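Side-chain contacts in glucokinase (Streptomyces griseus, PDB 3VGL), which probably phosphorylates D-glucose with ATP, giving D-glucose 6-phosphate and ADP, as a zinc-binding glucokinase of the ROK family: residues E38-A43 against P79-R84; I62-Y67 against A73-A78; D105-A110 against V151-G156. All blocks are in the same frame, centred on the assembly; numbering follows the deposited sequence.

Overall arrangement
All three contacts lie within the actin-like ATPase fold of the ROK family, and each has residues touching the bound glucose. Contact 1 joins helix 37-52 to the loop after strand 75-77. Contact 2, whose segments fall between those of contact 1 along the chain, pairs the end of strand 57-64 and the residues after it with strand 75-77; the centres of these two are 10 Å apart. Contact 3 follows both in sequence and sets helix 105-116 against the loop 151-156, with its centre 10 Å from contact 2 and 18 Å from contact 1. Contacts 2 and 3 touch directly and both meet a second subunit, so the sugar pocket lies close to a subunit interface.

Contact 1: E38-A43 against P79-R84; sequences EGIVDA and PNIDWR. With BGC (beta-D-glucopyranose), chain D.
I40 overlaps I81 and W83 with its two branches, CD1 meeting CG2 of I81 and CG2 meeting the indole of W83. The contact packs helix 37-52 of the N-terminal lobe, part of the actin-like fold of ROK kinases, onto the loop that leaves strand 75-77 for helix 88-96. CD1 of I40 comes within 3.4 Å of CG2 of I81, tighter than usual for two methyl groups. The reach comes from an extended outer chain (chi2 163°), which carries CD1 away from the helix toward the loop. The other branch, CG2 of I40, stands 3.9 Å from CZ2 of W83 in an oblique approach to the benzo part of the indole. I81 ties the two together: its CG2 also lies over the middle of the W83 ring system, 3.6 Å above the plane, and thus is shared between the indole face and the I40 methyl. Between I81 and W83 the chain makes an inverse gamma turn centred on D82, with W83 N bonded to I81 O at 2.9 Å. W83 is further covered by V75 and by L88 of helix 88-96, while on the helix side I40 also touches P34. The start of the loop reaches the glucose. N80 ND2 bonds to E176 OE2 and lies 3.3 Å from O1 of the glucose; P79 brings its CG to the same hydroxyl oxygen at 3.0 Å. The side chain of R84 has a cation-pi contact with W286 of a second subunit and also returns to its own chain, where NH1 bonds to A78 O and, at 2.8 Å, to W83 O; that donor sits above the carbonyl plane, whereas the oxygen lies close to the guanidinium plane.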
ATOM      1  N   GLU A  38      -0.193 -32.611  20.255  1.00 29.43           N
ATOM      2  CA  GLU A  38       0.059 -33.948  20.796  1.00 30.42           C
ATOM      3  C   GLU A  38       0.656 -34.874  19.728  1.00 29.49           C
ATOM      4  O   GLU A  38       1.587 -35.644  20.003  1.00 29.79           O
ATOM      5  CB  GLU A  38      -1.229 -34.543  21.409  1.00 31.89           C
ATOM      6  CG  GLU A  38      -1.807 -33.741  22.597  1.00 36.84           C
ATOM      7  CD  GLU A  38      -2.391 -32.350  22.231  1.00 42.80           C
ATOM      8  OE1 GLU A  38      -2.805 -32.102  21.061  1.00 41.81           O
ATOM      9  OE2 GLU A  38      -2.445 -31.491  23.146  1.00 45.79           O
ATOM     10  N   GLY A  39       0.129 -34.787  18.509  1.00 28.25           N
ATOM     11  CA  GLY A  39       0.669 -35.532  17.381  1.00 26.79           C
ATOM     12  C   GLY A  39       2.091 -35.108  17.061  1.00 25.31           C
ATOM     13  O   GLY A  39       2.922 -35.941  16.694  1.00 25.21           O
ATOM     14  N   ILE A  40       2.373 -33.812  17.214  1.00 24.33           N
ATOM     15  CA  ILE A  40       3.744 -33.303  17.014  1.00 23.72           C
ATOM     16  C   ILE A  40       4.718 -33.882  18.038  1.00 24.11           C
ATOM     17  O   ILE A  40       5.829 -34.268  17.681  1.00 23.15           O
ATOM     18  CB  ILE A  40       3.810 -31.741  16.997  1.00 23.12           C
ATOM     19  CG1 ILE A  40       3.130 -31.214  15.734  1.00 23.68           C
ATOM     20  CG2 ILE A  40       5.282 -31.244  17.086  1.00 22.83           C
ATOM     21  CD1 ILE A  40       2.779 -29.727  15.796  1.00 22.56           C
ATOM     22  N   VAL A  41       4.315 -33.969  19.306  1.00 24.50           N
ATOM     23  CA  VAL A  41       5.203 -34.596  20.292  1.00 24.83           C
ATOM     24  C   VAL A  41       5.491 -36.056  19.922  1.00 25.20           C
ATOM     25  O   VAL A  41       6.644 -36.489  19.981  1.00 24.78           O
ATOM     26  CB  VAL A  41       4.706 -34.445  21.753  1.00 25.58           C
ATOM     27  CG1 VAL A  41       5.625 -35.207  22.732  1.00 26.06           C
ATOM     28  CG2 VAL A  41       4.619 -32.973  22.149  1.00 26.14           C
ATOM     29  N   ASP A  42       4.465 -36.795  19.495  1.00 25.35           N
ATOM     30  CA  ASP A  42       4.653 -38.172  19.016  1.00 26.53           C
ATOM     31  C   ASP A  42       5.660 -38.238  17.865  1.00 25.64           C
ATOM     32  O   ASP A  42       6.544 -39.091  17.869  1.00 25.49           O
ATOM     33  CB  ASP A  42       3.332 -38.790  18.543  1.00 27.72           C
ATOM     34  CG  ASP A  42       2.368 -39.108  19.686  1.00 30.76           C
ATOM     35  OD1 ASP A  42       2.770 -39.128  20.868  1.00 34.43           O
ATOM     36  OD2 ASP A  42       1.189 -39.361  19.383  1.00 32.70           O
ATOM     37  N   ALA A  43       5.512 -37.332  16.888  1.00 24.77           N
ATOM     38  CA  ALA A  43       6.389 -37.278  15.723  1.00 23.65           C
ATOM     39  C   ALA A  43       7.821 -36.906  16.092  1.00 22.69           C
ATOM     40  O   ALA A  43       8.765 -37.424  15.501  1.00 22.51           O
ATOM     41  CB  ALA A  43       5.839 -36.296  14.693  1.00 23.06           C
ATOM     42  N   PRO A  79       2.433 -19.112  14.132  1.00 16.86           N
ATOM     43  CA  PRO A  79       1.393 -18.770  13.162  1.00 16.53           C
ATOM     44  C   PRO A  79       0.915 -19.920  12.287  1.00 15.75           C
ATOM     45  O   PRO A  79      -0.234 -19.886  11.807  1.00 16.57           O
ATOM     46  CB  PRO A  79       2.054 -17.683  12.282  1.00 15.79           C
ATOM     47  CG  PRO A  79       3.448 -17.835  12.478  1.00 17.75           C
ATOM     48  CD  PRO A  79       3.698 -18.423  13.858  1.00 16.70           C
ATOM     49  N   ASN A  80       1.764 -20.925  12.056  1.00 15.21           N
ATOM     50  CA  ASN A  80       1.454 -21.963  11.085  1.00 15.46           C
ATOM     51  C   ASN A  80       1.414 -23.371  11.698  1.00 16.90           C
ATOM     52  O   ASN A  80       1.301 -24.350  10.989  1.00 18.53           O
ATOM     53  CB  ASN A  80       2.446 -21.897   9.913  1.00 13.96           C
ATOM     54  CG  ASN A  80       2.435 -20.535   9.238  1.00 13.54           C
ATOM     55  OD1 ASN A  80       1.379 -20.031   8.878  1.00 15.00           O
ATOM     56  ND2 ASN A  80       3.619 -19.936   9.081  1.00 13.56           N
ATOM     57  N   ILE A  81       1.512 -23.426  13.022  1.00 18.10           N
ATOM     58  CA  ILE A  81       1.442 -24.674  13.791  1.00 19.79           C
ATOM     59  C   ILE A  81       0.567 -24.350  15.011  1.00 21.51           C
ATOM     60  O   ILE A  81       0.629 -23.251  15.540  1.00 21.40           O
ATOM     61  CB  ILE A  81       2.858 -25.131  14.242  1.00 19.62           C
ATOM     62  CG1 ILE A  81       3.716 -25.527  13.036  1.00 19.00           C
ATOM     63  CG2 ILE A  81       2.781 -26.326  15.235  1.00 21.28           C
ATOM     64  CD1 ILE A  81       5.160 -25.678  13.366  1.00 17.84           C
ATOM     65  N   ASP A  82      -0.194 -25.321  15.501  1.00 24.92           N
ATOM     66  CA  ASP A  82      -1.085 -25.058  16.644  1.00 27.33           C
ATOM     67  C   ASP A  82      -0.360 -25.161  18.001  1.00 27.42           C
ATOM     68  O   ASP A  82      -0.532 -26.123  18.777  1.00 29.79           O
ATOM     69  CB  ASP A  82      -2.330 -25.945  16.571  1.00 29.27           C
ATOM     70  CG  ASP A  82      -3.412 -25.537  17.572  1.00 32.19           C
ATOM     71  OD1 ASP A  82      -3.486 -24.342  17.973  1.00 35.83           O
ATOM     72  OD2 ASP A  82      -4.209 -26.422  17.937  1.00 38.30           O
ATOM     73  N   TRP A  83       0.464 -24.158  18.267  1.00 26.46           N
ATOM     74  CA  TRP A  83       1.200 -24.043  19.519  1.00 25.58           C
ATOM     75  C   TRP A  83       0.809 -22.726  20.197  1.00 25.40           C
ATOM     76  O   TRP A  83       0.933 -21.653  19.605  1.00 24.78           O
ATOM     77  CB  TRP A  83       2.707 -24.028  19.246  1.00 24.93           C
ATOM     78  CG  TRP A  83       3.412 -25.363  19.031  1.00 24.36           C
ATOM     79  CD1 TRP A  83       3.108 -26.571  19.596  1.00 25.20           C
ATOM     80  CD2 TRP A  83       4.594 -25.584  18.234  1.00 23.42           C
ATOM     81  NE1 TRP A  83       4.023 -27.535  19.199  1.00 24.33           N
ATOM     82  CE2 TRP A  83       4.939 -26.952  18.358  1.00 23.86           C
ATOM     83  CE3 TRP A  83       5.378 -24.761  17.415  1.00 21.97           C
ATOM     84  CZ2 TRP A  83       6.046 -27.517  17.691  1.00 24.22           C
ATOM     85  CZ3 TRP A  83       6.496 -25.322  16.764  1.00 21.27           C
ATOM     86  CH2 TRP A  83       6.807 -26.682  16.905  1.00 21.65           C
ATOM     87  N   ARG A  84       0.350 -22.805  21.444  1.00 25.76           N
ATOM     88  CA  ARG A  84       0.139 -21.609  22.252  1.00 25.91           C
ATOM     89  C   ARG A  84       0.662 -21.929  23.646  1.00 26.72           C
ATOM     90  O   ARG A  84       0.086 -22.769  24.333  1.00 28.01           O
ATOM     91  CB  ARG A  84      -1.350 -21.218  22.315  1.00 26.63           C
ATOM     92  CG  ARG A  84      -1.979 -20.733  20.992  1.00 25.54           C
ATOM     93  CD  ARG A  84      -1.442 -19.374  20.577  1.00 27.02           C
ATOM     94  NE  ARG A  84      -2.063 -18.871  19.355  1.00 26.44           N
ATOM     95  CZ  ARG A  84      -1.648 -19.161  18.124  1.00 27.45           C
ATOM     96  NH1 ARG A  84      -0.623 -19.991  17.926  1.00 26.86           N
ATOM     97  NH2 ARG A  84      -2.286 -18.636  17.084  1.00 27.38           N
TER
HETATM   98  C2  BGC D 324       7.241 -18.110  12.579  1.00 17.25           C
HETATM   99  C3  BGC D 324       8.721 -18.128  12.955  1.00 16.81           C
HETATM  100  C4  BGC D 324       9.483 -19.205  12.180  1.00 16.67           C
HETATM  101  C5  BGC D 324       9.180 -19.020  10.703  1.00 17.12           C
HETATM  102  C6  BGC D 324       9.872 -20.077   9.836  1.00 17.27           C
HETATM  103  C1  BGC D 324       7.128 -17.967  11.065  1.00 16.49           C
HETATM  104  O1  BGC D 324       5.792 -18.044  10.651  1.00 17.45           O
HETATM  105  O2  BGC D 324       6.658 -16.940  13.183  1.00 16.33           O
HETATM  106  O3  BGC D 324       8.876 -18.344  14.324  1.00 17.84           O
HETATM  107  O4  BGC D 324      10.873 -19.033  12.388  1.00 17.24           O
HETATM  108  O5  BGC D 324       7.784 -19.074  10.451  1.00 16.94           O
HETATM  109  O6  BGC D 324       9.459 -21.383  10.201  1.00 18.66           O

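Contact 2: I62-Y67 against A73-A78; sequences IGAAGY and ATVLFA. With BGC (beta-D-glucopyranose), chain D.
Y67 and F77 form an antiparallel hydrogen-bonded pair at the mouth of a short hairpin, with Y67 N giving its hydrogen to F77 O at 2.7 Å and L76 N giving its own to Y67 O at 2.6 Å. On the face shared by this pair the two aromatic side chains run side by side, yet their rings are nearly perpendicular (89°) in a T-shaped stack. The F77 ring turns its edge to one face of Y67, with CD2 3.8 Å above the plane and displaced toward the rim near CD1. The phenyl reaches that place because CG of F77 is anti to the backbone N (chi1 179°). Both L76 and F77 stand opposite Y67, a classic beta bulge, and CB of L76 lies beside Y67 O. Before the bulge, A65 centres an inverse gamma turn that leads strand 57-64 into G66, where a CB would collide with V75 CG1, F77 O and A78 CB. Beside this turn CB of A64 meets CG2 of V75 at 3.9 Å, and CB of A78 rests against A65 O. The same turn lines the sugar pocket, with CA of G66 3.3 Å from O3 of the glucose and CB of A65 beside its O6. The Y67 ring presents its CE1 edge to the sugar O2, and packs on E154 and H157 of its own chain and on I282 of a second subunit. Replacing this tyrosine with an alanine would probably leave the F77 edge without a face to lie against and open a gap beside the glucose O2. V75 is also covered by W83 and by L88 of helix 88-96.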
ATOM      1  N   ILE A  62      15.882 -28.796  19.644  1.00 18.97           N
ATOM      2  CA  ILE A  62      14.721 -28.626  18.802  1.00 19.16           C
ATOM      3  C   ILE A  62      14.772 -27.217  18.235  1.00 18.20           C
ATOM      4  O   ILE A  62      14.930 -26.256  19.000  1.00 19.71           O
ATOM      5  CB  ILE A  62      13.435 -28.795  19.639  1.00 19.06           C
ATOM      6  CG1 ILE A  62      13.243 -30.267  20.019  1.00 21.45           C
ATOM      7  CG2 ILE A  62      12.220 -28.248  18.868  1.00 21.17           C
ATOM      8  CD1 ILE A  62      12.144 -30.503  21.061  1.00 22.73           C
ATOM      9  N   GLY A  63      14.692 -27.106  16.909  1.00 16.62           N
ATOM     10  CA  GLY A  63      14.452 -25.800  16.247  1.00 15.85           C
ATOM     11  C   GLY A  63      12.978 -25.764  15.880  1.00 15.60           C
ATOM     12  O   GLY A  63      12.551 -26.503  14.993  1.00 16.39           O
ATOM     13  N   ALA A  64      12.202 -24.921  16.569  1.00 14.67           N
ATOM     14  CA  ALA A  64      10.762 -24.930  16.437  1.00 14.86           C
ATOM     15  C   ALA A  64      10.295 -23.704  15.667  1.00 14.84           C
ATOM     16  O   ALA A  64      10.721 -22.608  15.978  1.00 15.29           O
ATOM     17  CB  ALA A  64      10.120 -24.929  17.829  1.00 16.20           C
ATOM     18  N   ALA A  65       9.382 -23.900  14.716  1.00 14.42           N
ATOM     19  CA  ALA A  65       8.839 -22.792  13.917  1.00 14.24           C
ATOM     20  C   ALA A  65       7.791 -21.974  14.699  1.00 14.32           C
ATOM     21  O   ALA A  65       6.597 -21.986  14.391  1.00 16.10           O
ATOM     22  CB  ALA A  65       8.257 -23.326  12.627  1.00 14.48           C
ATOM     23  N   GLY A  66       8.252 -21.246  15.699  1.00 15.23           N
ATOM     24  CA  GLY A  66       7.368 -20.330  16.410  1.00 14.63           C
ATOM     25  C   GLY A  66       8.152 -19.420  17.322  1.00 15.57           C
ATOM     26  O   GLY A  66       9.382 -19.491  17.385  1.00 14.41           O
ATOM     27  N   TYR A  67       7.406 -18.568  18.038  1.00 15.44           N
ATOM     28  CA  TYR A  67       7.964 -17.636  19.013  1.00 16.46           C
ATOM     29  C   TYR A  67       8.361 -18.465  20.234  1.00 17.46           C
ATOM     30  O   TYR A  67       7.494 -19.030  20.901  1.00 18.88           O
ATOM     31  CB  TYR A  67       6.871 -16.624  19.431  1.00 16.48           C
ATOM     32  CG  TYR A  67       6.584 -15.489  18.442  1.00 17.21           C
ATOM     33  CD1 TYR A  67       6.233 -15.758  17.118  1.00 20.66           C
ATOM     34  CD2 TYR A  67       6.636 -14.154  18.849  1.00 15.99           C
ATOM     35  CE1 TYR A  67       5.936 -14.714  16.232  1.00 19.73           C
ATOM     36  CE2 TYR A  67       6.339 -13.095  17.958  1.00 17.30           C
ATOM     37  CZ  TYR A  67       6.026 -13.401  16.649  1.00 20.55           C
ATOM     38  OH  TYR A  67       5.752 -12.383  15.748  1.00 21.83           O
ATOM     39  N   ALA A  73      12.513 -23.029  26.224  1.00 25.84           N
ATOM     40  CA  ALA A  73      11.763 -24.191  26.699  1.00 26.46           C
ATOM     41  C   ALA A  73      10.329 -24.297  26.184  1.00 26.01           C
ATOM     42  O   ALA A  73       9.743 -25.384  26.165  1.00 25.33           O
ATOM     43  CB  ALA A  73      11.764 -24.217  28.228  1.00 28.03           C
ATOM     44  N   THR A  74       9.768 -23.164  25.773  1.00 25.55           N
ATOM     45  CA  THR A  74       8.354 -23.068  25.478  1.00 25.28           C
ATOM     46  C   THR A  74       8.130 -22.331  24.169  1.00 23.55           C
ATOM     47  O   THR A  74       8.749 -21.299  23.923  1.00 23.39           O
ATOM     48  CB  THR A  74       7.653 -22.296  26.603  1.00 26.37           C
ATOM     49  OG1 THR A  74       7.786 -23.049  27.815  1.00 29.12           O
ATOM     50  CG2 THR A  74       6.178 -22.066  26.319  1.00 26.01           C
ATOM     51  N   VAL A  75       7.260 -22.887  23.333  1.00 22.26           N
ATOM     52  CA  VAL A  75       6.793 -22.165  22.139  1.00 21.26           C
ATOM     53  C   VAL A  75       5.598 -21.294  22.552  1.00 21.70           C
ATOM     54  O   VAL A  75       4.503 -21.805  22.756  1.00 22.94           O
ATOM     55  CB  VAL A  75       6.436 -23.124  20.969  1.00 20.35           C
ATOM     56  CG1 VAL A  75       6.085 -22.297  19.704  1.00 20.15           C
ATOM     57  CG2 VAL A  75       7.619 -24.081  20.641  1.00 21.28           C
ATOM     58  N   LEU A  76       5.836 -19.989  22.681  1.00 22.25           N
ATOM     59  CA  LEU A  76       4.808 -19.016  23.128  1.00 21.99           C
ATOM     60  C   LEU A  76       3.655 -18.927  22.135  1.00 22.36           C
ATOM     61  O   LEU A  76       2.490 -18.867  22.519  1.00 22.34           O
ATOM     62  CB  LEU A  76       5.408 -17.614  23.357  1.00 23.29           C
ATOM     63  CG  LEU A  76       6.501 -17.485  24.421  1.00 22.31           C
ATOM     64  CD1 LEU A  76       7.158 -16.104  24.419  1.00 25.03           C
ATOM     65  CD2 LEU A  76       5.899 -17.802  25.792  1.00 26.45           C
ATOM     66  N   PHE A  77       3.982 -18.928  20.846  1.00 21.32           N
ATOM     67  CA  PHE A  77       3.018 -18.574  19.812  1.00 21.98           C
ATOM     68  C   PHE A  77       3.578 -19.109  18.479  1.00 20.69           C
ATOM     69  O   PHE A  77       4.770 -18.957  18.218  1.00 21.24           O
ATOM     70  CB  PHE A  77       2.884 -17.033  19.805  1.00 22.47           C
ATOM     71  CG  PHE A  77       1.944 -16.491  18.787  1.00 21.83           C
ATOM     72  CD1 PHE A  77       0.572 -16.443  19.039  1.00 22.39           C
ATOM     73  CD2 PHE A  77       2.429 -15.964  17.595  1.00 21.88           C
ATOM     74  CE1 PHE A  77      -0.309 -15.913  18.093  1.00 19.98           C
ATOM     75  CE2 PHE A  77       1.550 -15.414  16.640  1.00 21.35           C
ATOM     76  CZ  PHE A  77       0.182 -15.400  16.891  1.00 21.53           C
ATOM     77  N   ALA A  78       2.746 -19.759  17.660  1.00 20.29           N
ATOM     78  CA  ALA A  78       3.174 -20.100  16.269  1.00 19.35           C
ATOM     79  C   ALA A  78       2.082 -19.790  15.247  1.00 18.68           C
ATOM     80  O   ALA A  78       0.932 -20.140  15.463  1.00 20.00           O
ATOM     81  CB  ALA A  78       3.573 -21.550  16.164  1.00 19.92           C
TER
HETATM   82  C2  BGC D 324       7.241 -18.110  12.579  1.00 17.25           C
HETATM   83  C3  BGC D 324       8.721 -18.128  12.955  1.00 16.81           C
HETATM   84  C4  BGC D 324       9.483 -19.205  12.180  1.00 16.67           C
HETATM   85  C5  BGC D 324       9.180 -19.020  10.703  1.00 17.12           C
HETATM   86  C6  BGC D 324       9.872 -20.077   9.836  1.00 17.27           C
HETATM   87  C1  BGC D 324       7.128 -17.967  11.065  1.00 16.49           C
HETATM   88  O1  BGC D 324       5.792 -18.044  10.651  1.00 17.45           O
HETATM   89  O2  BGC D 324       6.658 -16.940  13.183  1.00 16.33           O
HETATM   90  O3  BGC D 324       8.876 -18.344  14.324  1.00 17.84           O
HETATM   91  O4  BGC D 324      10.873 -19.033  12.388  1.00 17.24           O
HETATM   92  O5  BGC D 324       7.784 -19.074  10.451  1.00 16.94           O
HETATM   93  O6  BGC D 324       9.459 -21.383  10.201  1.00 18.66           O

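Contact 3: D105-A110 against V151-G156; sequences DANAAA and VAAEFG. With NA (sodium ion), chain C; BGC (beta-D-glucopyranose), chain D.
N107 meets A153 through its amide oxygen, OD1 lying 3.8 Å from the CB methyl while it binds the sodium ion at 2.5 Å. This is the sugar site of the ROK fold, where the start of helix 105-116 faces a loop carrying E154. Waters 2 and 3, N104 OD1 and G136 O complete the five ligands of the metal. Water 3 links metal to substrate: it coordinates the sodium ion at 2.4 Å. The same water is hydrogen-bonded to A153 O, E154 OE2 and O4 of the glucose. Water 2 joins A152 O to the same E154 OE2, and the other end of the N107 amide, ND2, donates to water 1 at 2.8 Å, which bonds in turn to A152 O. Two carboxylates hold the sugar with two bonds each. D105 accepts from O4 on OD1 (2.6 Å) and from O6 on OD2 (2.7 Å); a chi1 of 63°, with CG between backbone N and carbonyl carbon, turns the carboxylate toward these hydroxyls. E154 takes the hydrogens of O2 on OE1 and of O3 on OE2, the latter at 2.7 Å; a bend at chi2 (-61°) brings its carboxylate round to the sugar. OE2 thus has three partners, two waters and a hydroxyl, which would help fix its orientation. Further out, the backbone of D105 is bonded to that of A64, and an inverse gamma turn centred on E154 shapes the loop. A second subunit packs on that loop, F251 and L250 of that subunit touching A152 and F155, and its D252 OD2 bonding to V151 N.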
ATOM      1  N   ASP A 105      13.435 -22.052  15.164  1.00 13.30           N
ATOM      2  CA  ASP A 105      14.052 -22.750  14.027  1.00 13.43           C
ATOM      3  C   ASP A 105      15.000 -21.908  13.210  1.00 12.99           C
ATOM      4  O   ASP A 105      16.018 -22.407  12.757  1.00 14.37           O
ATOM      5  CB  ASP A 105      12.991 -23.395  13.109  1.00 13.45           C
ATOM      6  CG  ASP A 105      12.054 -22.385  12.454  1.00 13.97           C
ATOM      7  OD1 ASP A 105      11.798 -21.328  13.041  1.00 14.25           O
ATOM      8  OD2 ASP A 105      11.546 -22.666  11.350  1.00 15.06           O
ATOM      9  N   ALA A 106      14.645 -20.652  12.968  1.00 12.30           N
ATOM     10  CA  ALA A 106      15.501 -19.827  12.153  1.00 12.36           C
ATOM     11  C   ALA A 106      16.662 -19.243  12.972  1.00 13.22           C
ATOM     12  O   ALA A 106      17.729 -18.987  12.440  1.00 13.93           O
ATOM     13  CB  ALA A 106      14.669 -18.745  11.465  1.00 11.72           C
ATOM     14  N   ASN A 107      16.456 -19.075  14.282  1.00 13.52           N
ATOM     15  CA  ASN A 107      17.571 -18.769  15.182  1.00 15.43           C
ATOM     16  C   ASN A 107      18.597 -19.896  15.074  1.00 16.03           C
ATOM     17  O   ASN A 107      19.784 -19.661  14.903  1.00 16.10           O
ATOM     18  CB  ASN A 107      17.102 -18.653  16.632  1.00 15.83           C
ATOM     19  CG  ASN A 107      16.348 -17.371  16.919  1.00 16.17           C
ATOM     20  OD1 ASN A 107      16.084 -16.539  16.019  1.00 15.72           O
ATOM     21  ND2 ASN A 107      15.981 -17.202  18.174  1.00 16.20           N
ATOM     22  N   ALA A 108      18.098 -21.131  15.080  1.00 16.18           N
ATOM     23  CA  ALA A 108      18.976 -22.308  14.998  1.00 16.32           C
ATOM     24  C   ALA A 108      19.685 -22.367  13.634  1.00 16.86           C
ATOM     25  O   ALA A 108      20.900 -22.622  13.561  1.00 16.44           O
ATOM     26  CB  ALA A 108      18.185 -23.574  15.282  1.00 16.38           C
ATOM     27  N   ALA A 109      18.958 -22.074  12.555  1.00 15.75           N
ATOM     28  CA  ALA A 109      19.572 -22.028  11.219  1.00 16.32           C
ATOM     29  C   ALA A 109      20.702 -20.986  11.156  1.00 16.68           C
ATOM     30  O   ALA A 109      21.764 -21.259  10.589  1.00 16.92           O
ATOM     31  CB  ALA A 109      18.507 -21.738  10.143  1.00 15.81           C
ATOM     32  N   ALA A 110      20.461 -19.792  11.712  1.00 16.66           N
ATOM     33  CA  ALA A 110      21.486 -18.746  11.763  1.00 17.27           C
ATOM     34  C   ALA A 110      22.744 -19.257  12.469  1.00 17.85           C
ATOM     35  O   ALA A 110      23.877 -19.095  11.970  1.00 18.68           O
ATOM     36  CB  ALA A 110      20.950 -17.507  12.469  1.00 18.26           C
ATOM     37  N   VAL A 151      12.022 -13.533  21.762  1.00 17.58           N
ATOM     38  CA  VAL A 151      11.286 -13.510  20.496  1.00 16.37           C
ATOM     39  C   VAL A 151      11.753 -12.471  19.476  1.00 16.52           C
ATOM     40  O   VAL A 151      10.981 -12.074  18.577  1.00 16.29           O
ATOM     41  CB  VAL A 151       9.763 -13.435  20.725  1.00 16.19           C
ATOM     42  CG1 VAL A 151       9.285 -14.654  21.540  1.00 17.12           C
ATOM     43  CG2 VAL A 151       9.360 -12.119  21.409  1.00 16.85           C
ATOM     44  N   ALA A 152      13.031 -12.100  19.552  1.00 15.78           N
ATOM     45  CA  ALA A 152      13.654 -11.326  18.472  1.00 15.26           C
ATOM     46  C   ALA A 152      13.661 -12.123  17.169  1.00 15.03           C
ATOM     47  O   ALA A 152      13.434 -13.354  17.163  1.00 15.39           O
ATOM     48  CB  ALA A 152      15.082 -10.894  18.845  1.00 15.99           C
ATOM     49  N   ALA A 153      13.922 -11.417  16.075  1.00 14.42           N
ATOM     50  CA  ALA A 153      14.149 -12.043  14.767  1.00 14.11           C
ATOM     51  C   ALA A 153      12.894 -12.726  14.220  1.00 13.65           C
ATOM     52  O   ALA A 153      12.975 -13.687  13.448  1.00 14.51           O
ATOM     53  CB  ALA A 153      15.339 -13.014  14.811  1.00 14.14           C
ATOM     54  N   GLU A 154      11.737 -12.186  14.568  1.00 13.29           N
ATOM     55  CA  GLU A 154      10.489 -12.622  13.950  1.00 11.82           C
ATOM     56  C   GLU A 154      10.215 -11.778  12.702  1.00 11.57           C
ATOM     57  O   GLU A 154       9.185 -11.090  12.582  1.00 10.40           O
ATOM     58  CB  GLU A 154       9.360 -12.571  14.975  1.00 12.49           C
ATOM     59  CG  GLU A 154       9.388 -13.817  15.887  1.00 13.74           C
ATOM     60  CD  GLU A 154       9.204 -15.081  15.079  1.00 13.98           C
ATOM     61  OE1 GLU A 154       8.338 -15.049  14.163  1.00 12.00           O
ATOM     62  OE2 GLU A 154       9.925 -16.072  15.374  1.00 14.67           O
ATOM     63  N   PHE A 155      11.160 -11.854  11.765  1.00 10.79           N
ATOM     64  CA  PHE A 155      11.122 -10.988  10.589  1.00 10.75           C
ATOM     65  C   PHE A 155       9.893 -11.245   9.706  1.00 10.32           C
ATOM     66  O   PHE A 155       9.435 -10.356   8.960  1.00 10.33           O
ATOM     67  CB  PHE A 155      12.336 -11.250   9.685  1.00 11.75           C
ATOM     68  CG  PHE A 155      13.681 -11.039  10.339  1.00 11.34           C
ATOM     69  CD1 PHE A 155      13.847 -10.220  11.459  1.00 13.49           C
ATOM     70  CD2 PHE A 155      14.802 -11.620   9.754  1.00 13.21           C
ATOM     71  CE1 PHE A 155      15.136 -10.028  12.018  1.00 13.83           C
ATOM     72  CE2 PHE A 155      16.067 -11.447  10.293  1.00 13.56           C
ATOM     73  CZ  PHE A 155      16.244 -10.659  11.427  1.00 13.72           C
ATOM     74  N   GLY A 156       9.352 -12.460   9.798  1.00  9.51           N
ATOM     75  CA  GLY A 156       8.206 -12.836   8.963  1.00  9.69           C
ATOM     76  C   GLY A 156       6.972 -12.008   9.213  1.00  9.14           C
ATOM     77  O   GLY A 156       6.084 -11.955   8.380  1.00  9.62           O
TER
HETATM   78 NA    NA C 323      13.968 -16.388  14.673  1.00 20.75          NA
HETATM   79  C2  BGC D 324       7.241 -18.110  12.579  1.00 17.25           C
HETATM   80  C3  BGC D 324       8.721 -18.128  12.955  1.00 16.81           C
HETATM   81  C4  BGC D 324       9.483 -19.205  12.180  1.00 16.67           C
HETATM   82  C5  BGC D 324       9.180 -19.020  10.703  1.00 17.12           C
HETATM   83  C6  BGC D 324       9.872 -20.077   9.836  1.00 17.27           C
HETATM   84  C1  BGC D 324       7.128 -17.967  11.065  1.00 16.49           C
HETATM   85  O1  BGC D 324       5.792 -18.044  10.651  1.00 17.45           O
HETATM   86  O2  BGC D 324       6.658 -16.940  13.183  1.00 16.33           O
HETATM   87  O3  BGC D 324       8.876 -18.344  14.324  1.00 17.84           O
HETATM   88  O4  BGC D 324      10.873 -19.033  12.388  1.00 17.24           O
HETATM   89  O5  BGC D 324       7.784 -19.074  10.451  1.00 16.94           O
HETATM   90  O6  BGC D 324       9.459 -21.383  10.201  1.00 18.66           O
HETATM   91  O   HOH W   1      14.773 -14.829  19.055  1.00 11.01           O
HETATM   92  O   HOH W   2      12.353 -15.916  16.456  1.00  9.91           O
HETATM   93  O   HOH W   3      12.070 -16.558  13.178  1.00  7.76           O